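PDB 5T3U: PTS system, IIA component from Streptococcus pneumoniae serotype 4, which probably relays a phosphoryl group as the IIA component of a mannose-family phosphotransferase system associated with fucose utilization. Local coordinates for residues Phe7-Ser21 with Thr35-Gly47. Numbering follows the deposited sequence.
Sequences FNRGILVASHGNFAS and TNDRVRTLGLMPG
I11 to H16 pair in step with V39 to L44 as parallel strands whose axes run 4.6 Å apart at 12°, the two strands of a beta-alpha-beta unit joined by helix 19-31. The unit lies at one side of the four-stranded parallel sheet of the mannose-type IIA fold. Seven backbone hydrogen bonds alternate from I11 N to R38 O through to G17 N to L44 O (2.9 Å). A type II' turn from H16 to F19 then leads into the helix, and G43, having no side chain, lets G17 O come within 3.5 Å of G43 CA.

Side chains sort onto two faces. L12, A14, H16, L42 and L44 look toward helices 50-65 and 81-90. On the other face T41 meets the connecting helix, its CG2 resting 3.7 Å from A20 O. M45 curls back so that its CE comes 3.3 Å from N18 OD1. H16, whose ring meets that of F30 of the second subunit edge-to-face, lies alongside L44, H16 CD2 to L44 CD2 3.8 Å. Parallel alpha/beta sheets commonly carry functional loops at strand C-termini; here that end sets H16 at the subunit interface, its N bonded to D76 and its O to T26 OG1 of the second subunit.

At the strands' beginning R38 folds back on itself through two turns in mid-chain, laying its guanidinium nearly parallel to the F7 ring, planes 11° apart. R38 NH1 sits over the ring face and also forms a salt bridge with D115, while F7 CB lies over the guanidinium centre. R38 NH2 donates to R9 O at 3.0 Å, tilted 32° from the carbonyl plane.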
loop_
_atom_site.group_PDB
_atom_site.type_symbol
_atom_site.label_atom_id
_atom_site.label_comp_id
_atom_site.label_asym_id
_atom_site.label_seq_id
_atom_site.Cartn_x
_atom_site.Cartn_y
_atom_site.Cartn_z
ATOM N N PHE A 7 -7.068 -15.109 20.696
ATOM C CA PHE A 7 -6.261 -13.908 20.762
ATOM C C PHE A 7 -7.124 -12.657 20.565
ATOM O O PHE A 7 -8.340 -12.751 20.305
ATOM C CB PHE A 7 -5.158 -13.992 19.716
ATOM C CG PHE A 7 -4.313 -15.226 19.839
ATOM C CD1 PHE A 7 -3.390 -15.350 20.870
ATOM C CD2 PHE A 7 -4.424 -16.245 18.911
ATOM C CE1 PHE A 7 -2.599 -16.473 20.989
ATOM C CE2 PHE A 7 -3.645 -17.386 19.017
ATOM C CZ PHE A 7 -2.724 -17.511 20.066
ATOM N N ASN A 8 -6.512 -11.486 20.707
ATOM C CA ASN A 8 -7.274 -10.245 20.655
ATOM C C ASN A 8 -7.844 -9.939 19.260
ATOM O O ASN A 8 -9.004 -9.597 19.141
ATOM C CB ASN A 8 -6.422 -9.070 21.125
ATOM C CG ASN A 8 -6.205 -9.080 22.621
ATOM O OD1 ASN A 8 -7.029 -9.576 23.362
ATOM N ND2 ASN A 8 -5.094 -8.557 23.064
ATOM N N ARG A 9 -7.016 -10.082 18.225
ATOM C CA ARG A 9 -7.264 -9.407 16.951
ATOM C C ARG A 9 -6.534 -10.135 15.830
ATOM O O ARG A 9 -5.327 -10.327 15.919
ATOM C CB ARG A 9 -6.722 -7.974 17.063
ATOM C CG ARG A 9 -7.179 -6.973 16.032
ATOM C CD ARG A 9 -6.896 -5.570 16.490
ATOM N NE ARG A 9 -7.342 -5.372 17.858
ATOM C CZ ARG A 9 -6.530 -5.172 18.884
ATOM N NH1 ARG A 9 -5.215 -5.104 18.682
ATOM N NH2 ARG A 9 -7.036 -5.037 20.113
ATOM N N GLY A 10 -7.280 -10.554 14.811
ATOM C CA GLY A 10 -6.730 -11.090 13.556
ATOM C C GLY A 10 -6.766 -10.042 12.442
ATOM O O GLY A 10 -7.444 -9.004 12.559
ATOM N N ILE A 11 -6.019 -10.268 11.373
ATOM C CA ILE A 11 -5.970 -9.270 10.317
ATOM C C ILE A 11 -6.130 -9.971 9.008
ATOM O O ILE A 11 -5.400 -10.900 8.715
ATOM C CB ILE A 11 -4.626 -8.447 10.322
ATOM C CG1 ILE A 11 -4.406 -7.703 11.650
ATOM C CG2 ILE A 11 -4.559 -7.429 9.119
ATOM C CD1 ILE A 11 -2.988 -7.163 11.775
ATOM N N LEU A 12 -7.090 -9.538 8.208
ATOM C CA LEU A 12 -7.140 -10.018 6.840
ATOM C C LEU A 12 -6.784 -8.868 5.898
ATOM O O LEU A 12 -7.390 -7.797 5.976
ATOM C CB LEU A 12 -8.534 -10.544 6.497
ATOM C CG LEU A 12 -8.776 -10.972 5.046
ATOM C CD1 LEU A 12 -7.902 -12.172 4.597
ATOM C CD2 LEU A 12 -10.237 -11.281 4.861
ATOM N N VAL A 13 -5.814 -9.090 5.018
ATOM C CA VAL A 13 -5.416 -8.044 4.073
ATOM C C VAL A 13 -5.924 -8.517 2.737
ATOM O O VAL A 13 -5.506 -9.592 2.260
ATOM C CB VAL A 13 -3.878 -7.905 3.951
ATOM C CG1 VAL A 13 -3.515 -6.646 3.218
ATOM C CG2 VAL A 13 -3.205 -7.929 5.310
ATOM N N ALA A 14 -6.801 -7.733 2.115
ATOM C CA ALA A 14 -7.427 -8.179 0.864
ATOM C C ALA A 14 -7.339 -7.134 -0.237
ATOM O O ALA A 14 -7.491 -5.969 0.027
ATOM C CB ALA A 14 -8.885 -8.540 1.113
ATOM N N SER A 15 -7.121 -7.556 -1.485
ATOM C CA SER A 15 -7.053 -6.603 -2.580
ATOM C C SER A 15 -7.349 -7.290 -3.907
ATOM O O SER A 15 -7.284 -8.521 -4.009
ATOM C CB SER A 15 -5.627 -6.022 -2.647
ATOM O OG SER A 15 -4.722 -7.042 -3.023
ATOM N N HIS A 16 -7.630 -6.512 -4.944
ATOM C CA HIS A 16 -7.385 -7.025 -6.311
ATOM C C HIS A 16 -5.873 -7.287 -6.453
ATOM O O HIS A 16 -5.062 -6.568 -5.867
ATOM C CB HIS A 16 -7.779 -5.984 -7.339
ATOM C CG HIS A 16 -9.243 -5.682 -7.368
ATOM N ND1 HIS A 16 -9.827 -4.756 -6.527
ATOM C CD2 HIS A 16 -10.229 -6.127 -8.181
ATOM C CE1 HIS A 16 -11.113 -4.653 -6.814
ATOM N NE2 HIS A 16 -11.388 -5.495 -7.792
ATOM N N GLY A 17 -5.506 -8.344 -7.177
ATOM C CA GLY A 17 -4.100 -8.642 -7.414
ATOM C C GLY A 17 -3.232 -8.874 -6.197
ATOM O O GLY A 17 -3.719 -9.233 -5.125
ATOM N N ASN A 18 -1.926 -8.659 -6.397
ATOM C CA ASN A 18 -0.869 -9.012 -5.482
ATOM C C ASN A 18 -0.558 -7.937 -4.415
ATOM O O ASN A 18 0.363 -8.114 -3.623
ATOM C CB ASN A 18 0.407 -9.322 -6.294
ATOM C CG ASN A 18 0.288 -10.596 -7.143
ATOM O OD1 ASN A 18 -0.558 -11.461 -6.895
ATOM N ND2 ASN A 18 1.145 -10.715 -8.140
ATOM N N PHE A 19 -1.299 -6.831 -4.391
ATOM C CA PHE A 19 -1.059 -5.774 -3.373
ATOM C C PHE A 19 -1.009 -6.306 -1.934
ATOM O O PHE A 19 -0.056 -5.995 -1.184
ATOM C CB PHE A 19 -2.118 -4.670 -3.464
ATOM C CG PHE A 19 -1.832 -3.449 -2.608
ATOM C CD1 PHE A 19 -0.667 -2.707 -2.784
ATOM C CD2 PHE A 19 -2.758 -3.019 -1.658
ATOM C CE1 PHE A 19 -0.435 -1.572 -2.046
ATOM C CE2 PHE A 19 -2.522 -1.898 -0.903
ATOM C CZ PHE A 19 -1.326 -1.169 -1.097
ATOM N N ALA A 20 -2.034 -7.097 -1.567
ATOM C CA ALA A 20 -2.182 -7.682 -0.236
ATOM C C ALA A 20 -1.056 -8.610 0.177
ATOM O O ALA A 20 -0.480 -8.427 1.252
ATOM C CB ALA A 20 -3.567 -8.420 -0.110
ATOM N N SER A 21 -0.734 -9.626 -0.640
ATOM C CA SER A 21 0.351 -10.523 -0.238
ATOM C C SER A 21 1.713 -9.785 -0.206
ATOM O O SER A 21 2.556 -10.031 0.668
ATOM C CB SER A 21 0.424 -11.765 -1.149
ATOM O OG SER A 21 0.511 -11.364 -2.490
ATOM N N THR A 35 1.728 -15.900 11.442
ATOM C CA THR A 35 1.060 -17.173 11.150
ATOM C C THR A 35 -0.425 -16.989 10.789
ATOM O O THR A 35 -1.053 -15.969 11.108
ATOM C CB THR A 35 1.163 -18.167 12.325
ATOM O OG1 THR A 35 0.527 -17.594 13.470
ATOM C CG2 THR A 35 2.661 -18.477 12.688
ATOM N N ASN A 36 -0.954 -18.024 10.155
ATOM C CA ASN A 36 -2.295 -18.128 9.595
ATOM C C ASN A 36 -3.474 -17.971 10.564
ATOM O O ASN A 36 -4.564 -17.621 10.161
ATOM C CB ASN A 36 -2.397 -19.538 8.982
ATOM C CG ASN A 36 -3.161 -19.552 7.714
ATOM O OD1 ASN A 36 -3.177 -18.562 6.971
ATOM N ND2 ASN A 36 -3.798 -20.696 7.418
ATOM N N ASP A 37 -3.268 -18.265 11.834
ATOM C CA ASP A 37 -4.316 -18.049 12.815
ATOM C C ASP A 37 -4.393 -16.583 13.256
ATOM O O ASP A 37 -5.269 -16.245 14.041
ATOM C CB ASP A 37 -4.110 -18.950 14.048
ATOM C CG ASP A 37 -2.757 -18.740 14.695
ATOM O OD1 ASP A 37 -1.815 -18.346 13.978
ATOM O OD2 ASP A 37 -2.618 -18.980 15.918
ATOM N N ARG A 38 -3.462 -15.730 12.805
ATOM C CA ARG A 38 -3.489 -14.292 13.182
ATOM C C ARG A 38 -3.613 -13.351 11.987
ATOM O O ARG A 38 -4.230 -12.304 12.083
ATOM C CB ARG A 38 -2.231 -13.875 13.960
ATOM C CG ARG A 38 -1.890 -14.709 15.150
ATOM C CD ARG A 38 -3.009 -14.741 16.189
ATOM N NE ARG A 38 -3.474 -13.416 16.631
ATOM C CZ ARG A 38 -2.903 -12.679 17.585
ATOM N NH1 ARG A 38 -1.804 -13.095 18.201
ATOM N NH2 ARG A 38 -3.426 -11.498 17.923
ATOM N N VAL A 39 -2.985 -13.703 10.874
ATOM C CA VAL A 39 -2.927 -12.843 9.690
ATOM C C VAL A 39 -3.049 -13.645 8.430
ATOM O O VAL A 39 -2.416 -14.712 8.276
ATOM C CB VAL A 39 -1.591 -12.009 9.618
ATOM C CG1 VAL A 39 -1.615 -11.054 8.407
ATOM C CG2 VAL A 39 -1.374 -11.218 10.912
ATOM N N ARG A 40 -3.890 -13.141 7.530
ATOM C CA ARG A 40 -4.091 -13.776 6.219
ATOM C C ARG A 40 -4.172 -12.745 5.114
ATOM O O ARG A 40 -4.509 -11.587 5.361
ATOM C CB ARG A 40 -5.386 -14.613 6.229
ATOM C CG ARG A 40 -5.235 -15.885 7.078
ATOM C CD ARG A 40 -6.487 -16.760 6.958
ATOM N NE ARG A 40 -6.530 -17.703 8.073
ATOM C CZ ARG A 40 -7.372 -18.731 8.155
ATOM N NH1 ARG A 40 -8.240 -18.969 7.172
ATOM N NH2 ARG A 40 -7.315 -19.533 9.214
ATOM N N THR A 41 -3.908 -13.175 3.888
ATOM C CA THR A 41 -4.160 -12.306 2.753
ATOM C C THR A 41 -5.078 -12.964 1.734
ATOM O O THR A 41 -5.169 -14.189 1.670
ATOM C CB THR A 41 -2.846 -11.896 2.040
ATOM O OG1 THR A 41 -2.284 -13.031 1.375
ATOM C CG2 THR A 41 -1.860 -11.346 3.048
ATOM N N LEU A 42 -5.725 -12.149 0.912
ATOM C CA LEU A 42 -6.505 -12.686 -0.202
ATOM C C LEU A 42 -6.424 -11.722 -1.371
ATOM O O LEU A 42 -6.674 -10.536 -1.204
ATOM C CB LEU A 42 -7.967 -12.862 0.230
ATOM C CG LEU A 42 -8.908 -13.634 -0.695
ATOM C CD1 LEU A 42 -8.379 -15.077 -0.903
ATOM C CD2 LEU A 42 -10.328 -13.658 -0.054
ATOM N N GLY A 43 -6.094 -12.240 -2.555
ATOM C CA GLY A 43 -6.082 -11.436 -3.764
ATOM C C GLY A 43 -7.128 -11.899 -4.763
ATOM O O GLY A 43 -7.257 -13.085 -5.009
ATOM N N LEU A 44 -7.872 -10.953 -5.331
ATOM C CA LEU A 44 -8.786 -11.230 -6.410
ATOM C C LEU A 44 -8.005 -11.104 -7.718
ATOM O O LEU A 44 -7.686 -10.010 -8.162
ATOM C CB LEU A 44 -9.990 -10.274 -6.365
ATOM C CG LEU A 44 -10.957 -10.308 -7.567
ATOM C CD1 LEU A 44 -11.454 -11.722 -7.827
ATOM C CD2 LEU A 44 -12.109 -9.339 -7.360
ATOM N N MET A 45 -7.679 -12.247 -8.309
ATOM C CA MET A 45 -6.760 -12.314 -9.427
ATOM C C MET A 45 -7.459 -12.046 -10.764
ATOM O O MET A 45 -8.694 -12.175 -10.859
ATOM C CB MET A 45 -6.024 -13.657 -9.414
ATOM C CG MET A 45 -5.278 -13.919 -8.092
ATOM S SD MET A 45 -4.092 -12.594 -7.689
ATOM C CE MET A 45 -2.800 -12.929 -8.888
ATOM N N PRO A 46 -6.687 -11.594 -11.786
ATOM C CA PRO A 46 -7.213 -11.497 -13.163
ATOM C C PRO A 46 -7.844 -12.833 -13.566
ATOM O O PRO A 46 -7.261 -13.880 -13.297
ATOM C CB PRO A 46 -5.941 -11.242 -13.995
ATOM C CG PRO A 46 -5.040 -10.430 -13.026
ATOM C CD PRO A 46 -5.325 -11.025 -11.663
ATOM N N GLY A 47 -9.029 -12.803 -14.168
ATOM C CA GLY A 47 -9.698 -14.041 -14.585
ATOM C C GLY A 47 -10.566 -14.738 -13.519
ATOM O O GLY A 47 -11.261 -15.698 -13.848
#